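Local coordinates for fructosyl amine:oxygen oxidoreductase (Neosartorya fumigata, PDB 4WCT), which probably uses bound FAD and molecular oxygen to oxidise fructosyl amines (Amadori products), so acting as a deglycating enzyme, at residues H43-G48 / K193-R198; K270-L275 / D342-L347; A361-R366 / R417-T422. One frame throughout, in Å; residues are numbered along the deposited sequence. Where two conformers were deposited one is given.

Interaction 1: H43-G48 / K193-R198; sequences HLARRG and KRLGVR
Ala45 and Leu195 bring the two backbones to within 6.2 Å, CA to CA, where the last turn of helix 35-46 meets the chain leaving helix 181-194. The methyl of Ala45 points at the other segment and is at the centre of the contact, taking part in two of its three touches. Its CB rests 3.9 Å from CB of Leu195 and 3.8 Å from CG2 of Val197. A residue as small as alanine suits the spot, because it brings the helix surface itself against its neighbours. In Val197 the chi1 of 174° sets CG1 anti to the backbone N and turns CG2 onto the alanine. Leu195 also reaches the next residue of the helix: its CD1 lies 4.2 Å from CG of Arg46, the two side chains crossing at a slant. Arg46 gives only its aliphatic stem here; its extended chain carries the guanidinium onward to a salt bridge with Asp105.

Both segments turn out of their helices in the same manner. Gly48 and Gly196 each take a positive phi that closes a Schellman motif, a conformation in which a CB would press on the preceding carbonyl oxygen, so glycine fits both places. Past Gly196 the chain enters strand 198-201, the edge of the parallel part of the Rossmann-type sheet, and Val197 also packs on Val52 and Val54 of the adjoining strand 52-56. Helix 35-46 follows the first strand of that sheet, 28-31, and a glycine-rich turn of the kind that binds FAD in such folds. The union is wholly apolar: methyl and methylene groups held by shape and exclusion of water, with Val197 buried, Leu195 exposed at the outer side, and the arginine's charge answered by another residue.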
loop_
_atom_site.group_PDB
_atom_site.type_symbol
_atom_site.label_atom_id
_atom_site.label_comp_id
_atom_site.label_asym_id
_atom_site.label_seq_id
_atom_site.Cartn_x
_atom_site.Cartn_y
_atom_site.Cartn_z
ATOM N N HIS A 43 5.940 -11.246 13.382
ATOM C CA HIS A 43 5.425 -12.617 13.340
ATOM C C HIS A 43 6.531 -13.654 13.525
ATOM O O HIS A 43 6.331 -14.624 14.255
ATOM C CB HIS A 43 4.686 -12.872 12.045
ATOM C CG HIS A 43 3.301 -12.340 12.046
ATOM N ND1 HIS A 43 2.209 -13.136 12.309
ATOM C CD2 HIS A 43 2.814 -11.103 11.768
ATOM C CE1 HIS A 43 1.115 -12.399 12.261
ATOM N NE2 HIS A 43 1.452 -11.161 11.944
ATOM N N LEU A 44 7.720 -13.394 12.981
ATOM C CA LEU A 44 8.842 -14.338 13.171
ATOM C C LEU A 44 9.259 -14.350 14.648
ATOM O O LEU A 44 9.407 -15.427 15.240
ATOM C CB LEU A 44 10.036 -13.946 12.313
ATOM C CG LEU A 44 9.869 -14.179 10.807
ATOM C CD1 LEU A 44 11.038 -13.598 10.042
ATOM C CD2 LEU A 44 9.671 -15.659 10.492
ATOM N N ALA A 45 9.330 -13.179 15.261
ATOM C CA ALA A 45 9.613 -13.118 16.707
ATOM C C ALA A 45 8.588 -13.861 17.548
ATOM O O ALA A 45 8.940 -14.633 18.468
ATOM C CB ALA A 45 9.756 -11.691 17.175
ATOM N N ARG A 46 7.318 -13.680 17.238
ATOM C CA ARG A 46 6.261 -14.369 17.975
ATOM C C ARG A 46 6.350 -15.879 17.802
ATOM O O ARG A 46 5.947 -16.619 18.700
ATOM C CB ARG A 46 4.879 -13.884 17.540
ATOM C CG ARG A 46 4.578 -12.477 18.030
ATOM C CD ARG A 46 3.237 -11.988 17.512
ATOM N NE ARG A 46 2.800 -10.774 18.170
ATOM C CZ ARG A 46 1.761 -10.060 17.757
ATOM N NH1 ARG A 46 1.096 -10.445 16.684
ATOM N NH2 ARG A 46 1.397 -8.968 18.416
ATOM N N ARG A 47 6.805 -16.330 16.641
ATOM C CA ARG A 47 6.942 -17.751 16.353
ATOM C C ARG A 47 8.208 -18.354 16.963
ATOM O O ARG A 47 8.446 -19.556 16.802
ATOM C CB ARG A 47 6.925 -18.000 14.845
ATOM C CG ARG A 47 5.531 -17.864 14.271
ATOM C CD ARG A 47 5.485 -18.072 12.773
ATOM N NE ARG A 47 4.208 -17.630 12.277
ATOM C CZ ARG A 47 3.596 -18.134 11.205
ATOM N NH1 ARG A 47 4.177 -19.066 10.448
ATOM N NH2 ARG A 47 2.452 -17.594 10.813
ATOM N N GLY A 48 9.032 -17.520 17.576
ATOM C CA GLY A 48 10.202 -17.984 18.335
ATOM C C GLY A 48 11.505 -18.011 17.545
ATOM O O GLY A 48 12.462 -18.718 17.920
ATOM N N LYS A 193 11.147 -5.323 18.151
ATOM C CA LYS A 193 12.432 -5.019 18.780
ATOM C C LYS A 193 12.432 -5.385 20.270
ATOM O O LYS A 193 13.453 -5.818 20.824
ATOM C CB LYS A 193 12.770 -3.546 18.582
ATOM C CG LYS A 193 13.944 -3.045 19.404
ATOM C CD LYS A 193 14.424 -1.696 18.878
ATOM C CE LYS A 193 15.787 -1.320 19.431
ATOM N NZ LYS A 193 16.157 0.022 18.938
ATOM N N ARG A 194 11.285 -5.227 20.922
ATOM C CA ARG A 194 11.151 -5.653 22.328
ATOM C C ARG A 194 11.336 -7.164 22.449
ATOM O O ARG A 194 11.931 -7.654 23.428
ATOM C CB ARG A 194 9.789 -5.229 22.890
ATOM C CG ARG A 194 9.636 -5.475 24.372
ATOM C CD ARG A 194 8.243 -5.092 24.882
ATOM N NE ARG A 194 7.246 -6.068 24.510
ATOM C CZ ARG A 194 6.721 -6.979 25.317
ATOM N NH1 ARG A 194 7.136 -7.068 26.580
ATOM N NH2 ARG A 194 5.705 -7.722 24.888
ATOM N N LEU A 195 10.838 -7.912 21.458
ATOM C CA LEU A 195 10.898 -9.357 21.458
ATOM C C LEU A 195 12.217 -9.909 20.948
ATOM O O LEU A 195 12.379 -11.121 20.830
ATOM C CB LEU A 195 9.743 -9.940 20.659
ATOM C CG LEU A 195 8.366 -9.655 21.215
ATOM C CD1 LEU A 195 7.279 -10.250 20.336
ATOM C CD2 LEU A 195 8.219 -10.217 22.625
ATOM N N GLY A 196 13.082 -9.014 20.486
ATOM C CA GLY A 196 14.497 -9.356 20.233
ATOM C C GLY A 196 14.997 -9.299 18.803
ATOM O O GLY A 196 16.168 -9.659 18.519
ATOM N N VAL A 197 14.156 -8.823 17.883
ATOM C CA VAL A 197 14.616 -8.655 16.485
ATOM C C VAL A 197 15.622 -7.531 16.446
ATOM O O VAL A 197 15.457 -6.517 17.111
ATOM C CB VAL A 197 13.407 -8.349 15.561
ATOM C CG1 VAL A 197 13.879 -8.025 14.139
ATOM C CG2 VAL A 197 12.453 -9.538 15.628
ATOM N N ARG A 198 16.652 -7.693 15.609
ATOM C CA ARG A 198 17.673 -6.695 15.432
ATOM C C ARG A 198 17.422 -5.895 14.142
ATOM O O ARG A 198 17.069 -6.464 13.131
ATOM C CB ARG A 198 19.039 -7.365 15.341
ATOM C CG ARG A 198 20.144 -6.406 14.937
ATOM C CD ARG A 198 21.517 -6.814 15.474
ATOM N NE ARG A 198 22.603 -6.453 14.554
ATOM C CZ ARG A 198 23.067 -7.260 13.598
ATOM N NH1 ARG A 198 22.517 -8.465 13.409
ATOM N NH2 ARG A 198 24.078 -6.865 12.829
#

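Interaction 2: K270-L275 / D342-L347; sequences KQYRNL and DTMPHL
Tyr272 and His346 approach from opposite directions and meet at their polar ends. His346 donates from NE2 to the phenol oxygen OH of Tyr272 over 2.9 Å, with an N-H...O angle of 155°, and that oxygen lies nearly in the imidazole plane. A chi1 of 57° in His346 swings the imidazole so that NE2 faces the Tyr272 hydroxyl, and Leu347 CG lies over one face of the imidazole, toward its rim. Met344 slides past the tyrosine and sets its sulfur at the ring's edge: SD of Met344 is 4.0 Å from CE2 of Tyr272, and 83° off the ring normal from the centroid, an edge-on Met-aromatic contact. Leu347 comes in obliquely, its CD1 3.8 Å from the tyrosine OH.

Tyr272 sits at the centre of an inverse gamma turn in the loop between strands 253-263 and 277-280, while its partners follow helix 330-343. A long aromatic suits this place, since the nearest CA atoms, those of Tyr272 and Met344, are 11.7 Å apart. His346 ND1 bonds Thr161; gripped at both nitrogens, the imidazole is fixed in rotation, and the phenol oxygen of the buried Tyr272 receives a directed bond from a histidine at the exposed edge.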
loop_
_atom_site.group_PDB
_atom_site.type_symbol
_atom_site.label_atom_id
_atom_site.label_comp_id
_atom_site.label_asym_id
_atom_site.label_seq_id
_atom_site.Cartn_x
_atom_site.Cartn_y
_atom_site.Cartn_z
ATOM N N LYS A 270 -13.322 19.764 15.054
ATOM C CA LYS A 270 -14.026 18.914 15.988
ATOM C C LYS A 270 -15.239 18.228 15.386
ATOM O O LYS A 270 -15.685 17.242 15.924
ATOM C CB LYS A 270 -14.417 19.724 17.239
ATOM C CG LYS A 270 -13.208 20.325 17.945
ATOM C CD LYS A 270 -13.603 20.978 19.264
ATOM C CE LYS A 270 -12.400 21.596 19.958
ATOM N NZ LYS A 270 -12.891 22.554 20.976
ATOM N N GLN A 271 -15.773 18.741 14.280
ATOM C CA GLN A 271 -16.845 18.080 13.560
ATOM C C GLN A 271 -16.390 16.882 12.747
ATOM O O GLN A 271 -17.205 16.008 12.415
ATOM C CB GLN A 271 -17.610 19.059 12.631
ATOM C CG GLN A 271 -18.508 20.045 13.342
ATOM C CD GLN A 271 -19.587 19.357 14.133
ATOM O OE1 GLN A 271 -19.431 19.170 15.359
ATOM N NE2 GLN A 271 -20.729 19.039 13.470
ATOM N N TYR A 272 -15.103 16.844 12.422
ATOM C CA TYR A 272 -14.565 15.902 11.449
ATOM C C TYR A 272 -14.078 14.637 12.154
ATOM O O TYR A 272 -12.896 14.312 12.125
ATOM C CB TYR A 272 -13.405 16.520 10.654
ATOM C CG TYR A 272 -13.787 17.638 9.691
ATOM C CD1 TYR A 272 -14.014 18.925 10.162
ATOM C CD2 TYR A 272 -13.699 17.452 8.305
ATOM C CE1 TYR A 272 -14.323 19.945 9.315
ATOM C CE2 TYR A 272 -14.022 18.475 7.431
ATOM C CZ TYR A 272 -14.339 19.711 7.937
ATOM O OH TYR A 272 -14.596 20.772 7.100
ATOM N N ARG A 273 -14.996 13.962 12.824
ATOM C CA ARG A 273 -14.646 12.828 13.668
ATOM C C ARG A 273 -15.482 11.615 13.333
ATOM O O ARG A 273 -16.683 11.717 13.010
ATOM C CB ARG A 273 -14.858 13.171 15.137
ATOM C CG ARG A 273 -13.827 14.099 15.719
ATOM C CD ARG A 273 -14.335 14.626 17.058
ATOM N NE ARG A 273 -13.368 15.493 17.718
ATOM C CZ ARG A 273 -13.606 16.154 18.845
ATOM N NH1 ARG A 273 -14.799 16.080 19.416
ATOM N NH2 ARG A 273 -12.666 16.926 19.375
ATOM N N ASN A 274 -14.849 10.444 13.354
ATOM C CA ASN A 274 -15.538 9.191 13.116
ATOM C C ASN A 274 -16.114 9.081 11.699
ATOM O O ASN A 274 -17.198 8.509 11.499
ATOM C CB ASN A 274 -16.673 9.014 14.128
ATOM C CG ASN A 274 -16.946 7.559 14.444
ATOM O OD1 ASN A 274 -16.042 6.731 14.412
ATOM N ND2 ASN A 274 -18.192 7.245 14.761
ATOM N N LEU A 275 -15.355 9.546 10.712
ATOM C CA LEU A 275 -15.858 9.699 9.374
ATOM C C LEU A 275 -15.662 8.431 8.548
ATOM O O LEU A 275 -14.562 7.887 8.532
ATOM C CB LEU A 275 -15.125 10.854 8.677
ATOM C CG LEU A 275 -15.232 12.254 9.308
ATOM C CD1 LEU A 275 -14.528 13.281 8.450
ATOM C CD2 LEU A 275 -16.683 12.660 9.558
ATOM N N ASP A 342 -16.319 19.208 -5.260
ATOM C CA ASP A 342 -17.532 18.431 -5.347
ATOM C C ASP A 342 -18.110 18.095 -3.964
ATOM O O ASP A 342 -19.299 17.848 -3.858
ATOM C CB ASP A 342 -17.266 17.145 -6.112
ATOM C CG ASP A 342 -17.340 17.310 -7.624
ATOM O OD1 ASP A 342 -17.294 18.461 -8.135
ATOM O OD2 ASP A 342 -17.291 16.253 -8.290
ATOM N N THR A 343 -17.235 17.970 -2.957
ATOM C CA THR A 343 -17.551 17.326 -1.671
ATOM C C THR A 343 -17.567 18.308 -0.501
ATOM O O THR A 343 -18.498 18.300 0.366
ATOM C CB THR A 343 -16.543 16.201 -1.394
ATOM O OG1 THR A 343 -15.209 16.734 -1.381
ATOM C CG2 THR A 343 -16.634 15.109 -2.457
ATOM N N MET A 344 -16.497 19.083 -0.432
ATOM C CA MET A 344 -16.187 20.010 0.654
ATOM C C MET A 344 -15.665 21.338 0.073
ATOM O O MET A 344 -14.531 21.733 0.321
ATOM C CB MET A 344 -15.136 19.387 1.592
ATOM C CG MET A 344 -15.684 18.161 2.294
ATOM S SD MET A 344 -14.608 17.469 3.569
ATOM C CE MET A 344 -13.223 16.926 2.569
ATOM N N PRO A 345 -16.509 22.063 -0.660
ATOM C CA PRO A 345 -16.013 23.243 -1.384
ATOM C C PRO A 345 -15.509 24.353 -0.473
ATOM O O PRO A 345 -14.675 25.165 -0.895
ATOM C CB PRO A 345 -17.240 23.716 -2.192
ATOM C CG PRO A 345 -18.405 22.989 -1.613
ATOM C CD PRO A 345 -17.860 21.671 -1.123
ATOM N N HIS A 346 -15.927 24.337 0.803
ATOM C CA HIS A 346 -15.401 25.289 1.758
ATOM C C HIS A 346 -13.912 25.116 2.022
ATOM O O HIS A 346 -13.256 26.061 2.519
ATOM C CB HIS A 346 -16.175 25.236 3.070
ATOM C CG HIS A 346 -16.199 23.893 3.708
ATOM N ND1 HIS A 346 -16.889 22.831 3.165
ATOM C CD2 HIS A 346 -15.658 23.443 4.863
ATOM C CE1 HIS A 346 -16.681 21.758 3.901
ATOM N NE2 HIS A 346 -16.000 22.116 4.972
ATOM N N LEU A 347 -13.393 23.939 1.683
ATOM C CA LEU A 347 -11.968 23.616 1.856
ATOM C C LEU A 347 -11.164 23.721 0.562
ATOM O O LEU A 347 -9.963 23.569 0.582
ATOM C CB LEU A 347 -11.807 22.201 2.424
ATOM C CG LEU A 347 -12.441 21.974 3.797
ATOM C CD1 LEU A 347 -12.162 20.544 4.236
ATOM C CD2 LEU A 347 -12.015 23.021 4.831
#

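Interaction 3: A361-R366 / R417-T422; sequences ADTPDR and RWRPET
Asp365 and Arg419 form the close part of this contact, a salt bridge in which NH2 of Arg419 donates to OD1 of Asp365 over 2.9 Å at an N-H...O angle of 154°. The bond uses the syn lone pair of OD1, yet the two flat groups are not laid edge to edge as a paired fork: carboxylate and guanidinium planes stand 40° apart. A charge buried with Arg419 would be costly without a partner, which Asp365 supplies. The arginine chain runs extended from CG to NE, carrying the guanidinium across to the other segment, where NH2 of Arg419 passes the side chain of Thr363, 3.6 Å from CB of Thr363. Toward its own segment, NH1 bonds the carbonyl O of Arg417 at 3.0 Å, almost in the guanidinium plane, and Phe368 O takes a further bond from NH1. Held at two of its nitrogens, the group probably turns little. Asp365 OD1 also accepts from Ala367 N, which helps place the carboxylate.

Segment 361-366 takes in the end of strand 352-362 of the large mixed sheet and the turn after it, which leads to strand 369-372, the outermost strand of the FAD-binding sheet; Thr363 and Arg419 both pack on Leu369. The contact joins the loop after helix 410-413 to the passage between the two sheets, with the Thr363 side chain about 10 Å from FAD.

The outer side, at Pro364 and Thr422, is a broader, undirected van der Waals patch, with Thr422 exposed. CG of Pro364 stands 3.6 Å from OG1 of Thr422, ring methylene on hydroxyl. That hydroxyl turns back into its own segment: OG1 of Thr422 donates to O of Arg419 over 2.7 Å, almost head-on to the carbonyl, while Thr422 N bonds the same oxygen at 3.0 Å.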
loop_
_atom_site.group_PDB
_atom_site.type_symbol
_atom_site.label_atom_id
_atom_site.label_comp_id
_atom_site.label_asym_id
_atom_site.label_seq_id
_atom_site.Cartn_x
_atom_site.Cartn_y
_atom_site.Cartn_z
ATOM N N ALA A 361 4.332 -1.170 -5.790
ATOM C CA ALA A 361 4.533 -1.894 -7.040
ATOM C C ALA A 361 3.375 -2.823 -7.359
ATOM O O ALA A 361 2.885 -3.544 -6.479
ATOM C CB ALA A 361 5.864 -2.657 -6.998
ATOM N N ASP A 362 2.920 -2.763 -8.615
ATOM C CA ASP A 362 1.833 -3.564 -9.128
ATOM C C ASP A 362 2.377 -4.822 -9.817
ATOM O O ASP A 362 3.312 -4.751 -10.632
ATOM C CB ASP A 362 1.014 -2.800 -10.160
ATOM C CG ASP A 362 0.169 -1.702 -9.565
ATOM O OD1 ASP A 362 -0.436 -1.895 -8.475
ATOM O OD2 ASP A 362 0.048 -0.667 -10.259
ATOM N N THR A 363 1.780 -5.955 -9.476
ATOM C CA THR A 363 1.919 -7.176 -10.267
ATOM C C THR A 363 0.990 -7.089 -11.483
ATOM O O THR A 363 0.116 -6.221 -11.552
ATOM C CB THR A 363 1.564 -8.369 -9.401
ATOM O OG1 THR A 363 0.225 -8.210 -8.935
ATOM C CG2 THR A 363 2.568 -8.480 -8.234
ATOM N N PRO A 364 1.139 -8.012 -12.452
ATOM C CA PRO A 364 0.280 -7.939 -13.611
ATOM C C PRO A 364 -1.221 -8.068 -13.327
ATOM O O PRO A 364 -2.027 -7.497 -14.054
ATOM C CB PRO A 364 0.773 -9.114 -14.472
ATOM C CG PRO A 364 2.197 -9.230 -14.118
ATOM C CD PRO A 364 2.218 -9.004 -12.621
ATOM N N ASP A 365 -1.599 -8.820 -12.293
ATOM C CA ASP A 365 -2.988 -8.964 -11.911
ATOM C C ASP A 365 -3.380 -8.282 -10.602
ATOM O O ASP A 365 -4.542 -8.408 -10.149
ATOM C CB ASP A 365 -3.337 -10.440 -11.868
ATOM C CG ASP A 365 -2.551 -11.227 -10.829
ATOM O OD1 ASP A 365 -1.708 -10.626 -10.104
ATOM O OD2 ASP A 365 -2.776 -12.477 -10.801
ATOM N N ARG A 366 -2.416 -7.564 -10.039
ATOM C CA ARG A 366 -2.538 -6.850 -8.784
ATOM C C ARG A 366 -2.882 -7.759 -7.605
ATOM O O ARG A 366 -3.314 -7.274 -6.554
ATOM C CB ARG A 366 -3.503 -5.667 -8.924
ATOM C CG ARG A 366 -2.899 -4.556 -9.775
ATOM C CD ARG A 366 -3.772 -3.320 -9.858
ATOM N NE ARG A 366 -4.025 -2.755 -8.552
ATOM C CZ ARG A 366 -5.083 -2.004 -8.258
ATOM N NH1 ARG A 366 -5.929 -1.624 -9.206
ATOM N NH2 ARG A 366 -5.242 -1.547 -7.021
ATOM N N ARG A 417 1.785 -16.873 -6.049
ATOM C CA ARG A 417 3.020 -17.527 -6.467
ATOM C C ARG A 417 3.901 -16.743 -7.423
ATOM O O ARG A 417 3.433 -15.869 -8.157
ATOM C CB ARG A 417 2.690 -18.855 -7.157
ATOM C CG ARG A 417 2.102 -18.726 -8.545
ATOM C CD ARG A 417 1.801 -20.125 -9.063
ATOM N NE ARG A 417 0.954 -20.130 -10.253
ATOM C CZ ARG A 417 1.369 -19.937 -11.482
ATOM N NH1 ARG A 417 0.507 -20.190 -12.482
ATOM N NH2 ARG A 417 2.660 -19.647 -11.728
ATOM N N TRP A 418 5.182 -17.132 -7.476
ATOM C CA TRP A 418 6.081 -16.702 -8.543
ATOM C C TRP A 418 5.530 -17.061 -9.931
ATOM O O TRP A 418 5.101 -18.213 -10.148
ATOM C CB TRP A 418 7.446 -17.339 -8.318
ATOM C CG TRP A 418 8.516 -16.906 -9.224
ATOM C CD1 TRP A 418 9.020 -17.593 -10.300
ATOM C CD2 TRP A 418 9.352 -15.740 -9.071
ATOM N NE1 TRP A 418 9.996 -16.861 -10.895
ATOM C CE2 TRP A 418 10.272 -15.755 -10.132
ATOM C CE3 TRP A 418 9.424 -14.704 -8.130
ATOM C CZ2 TRP A 418 11.215 -14.731 -10.327
ATOM C CZ3 TRP A 418 10.409 -13.733 -8.284
ATOM C CH2 TRP A 418 11.245 -13.721 -9.408
ATOM N N ARG A 419 5.396 -16.062 -10.804
ATOM C CA ARG A 419 4.568 -16.214 -12.018
ATOM C C ARG A 419 5.086 -15.328 -13.168
ATOM O O ARG A 419 4.337 -14.528 -13.741
ATOM C CB ARG A 419 3.080 -15.987 -11.723
ATOM C CG ARG A 419 2.700 -14.656 -11.062
ATOM C CD ARG A 419 1.297 -14.725 -10.463
ATOM N NE ARG A 419 0.788 -13.417 -10.047
ATOM C CZ ARG A 419 1.005 -12.865 -8.863
ATOM N NH1 ARG A 419 1.726 -13.464 -7.948
ATOM N NH2 ARG A 419 0.485 -11.680 -8.608
ATOM N N PRO A 420 6.376 -15.446 -13.491
ATOM C CA PRO A 420 6.978 -14.635 -14.567
ATOM C C PRO A 420 6.276 -14.803 -15.917
ATOM O O PRO A 420 6.214 -13.851 -16.709
ATOM C CB PRO A 420 8.418 -15.133 -14.626
ATOM C CG PRO A 420 8.350 -16.542 -14.108
ATOM C CD PRO A 420 7.295 -16.499 -13.020
ATOM N N GLU A 421 5.633 -15.948 -16.127
ATOM C CA GLU A 421 4.893 -16.160 -17.376
ATOM C C GLU A 421 3.795 -15.132 -17.590
ATOM O O GLU A 421 3.450 -14.803 -18.736
ATOM C CB GLU A 421 4.345 -17.592 -17.475
ATOM C CG GLU A 421 3.213 -17.971 -16.544
ATOM C CD GLU A 421 3.651 -18.309 -15.120
ATOM O OE1 GLU A 421 4.851 -18.224 -14.787
ATOM O OE2 GLU A 421 2.759 -18.612 -14.298
ATOM N N THR A 422 3.259 -14.581 -16.497
ATOM C CA THR A 422 2.184 -13.607 -16.614
ATOM C C THR A 422 2.660 -12.212 -17.041
ATOM O O THR A 422 1.832 -11.328 -17.255
ATOM C CB THR A 422 1.411 -13.435 -15.282
ATOM O OG1 THR A 422 2.275 -12.862 -14.301
ATOM C CG2 THR A 422 0.860 -14.780 -14.760
#

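In the fold
The contacts lie far apart: centres of interactions 1 and 2 by 41 Å, those of 2 and 3 by 38 Å, on opposite sides of the chain's centre. Interaction 2 is the most buried, interactions 1 and 3 being only partly so. Chemistry follows place. Interaction 1 is purely apolar, joining the end of one helix to the chain that leaves another beside the FAD-binding sheet; interaction 2 sets one hydrogen bond, histidine to phenol, among apolar groups near the large mixed sheet; interaction 3 relies on a salt bridge between turns. Interactions 2 and 3 draw on successive elements, helix 330-343 and strand 352-362, whereas interactions 1 and 3 adjoin outermost strands of the FAD-binding sheet, 198-201 and 369-372.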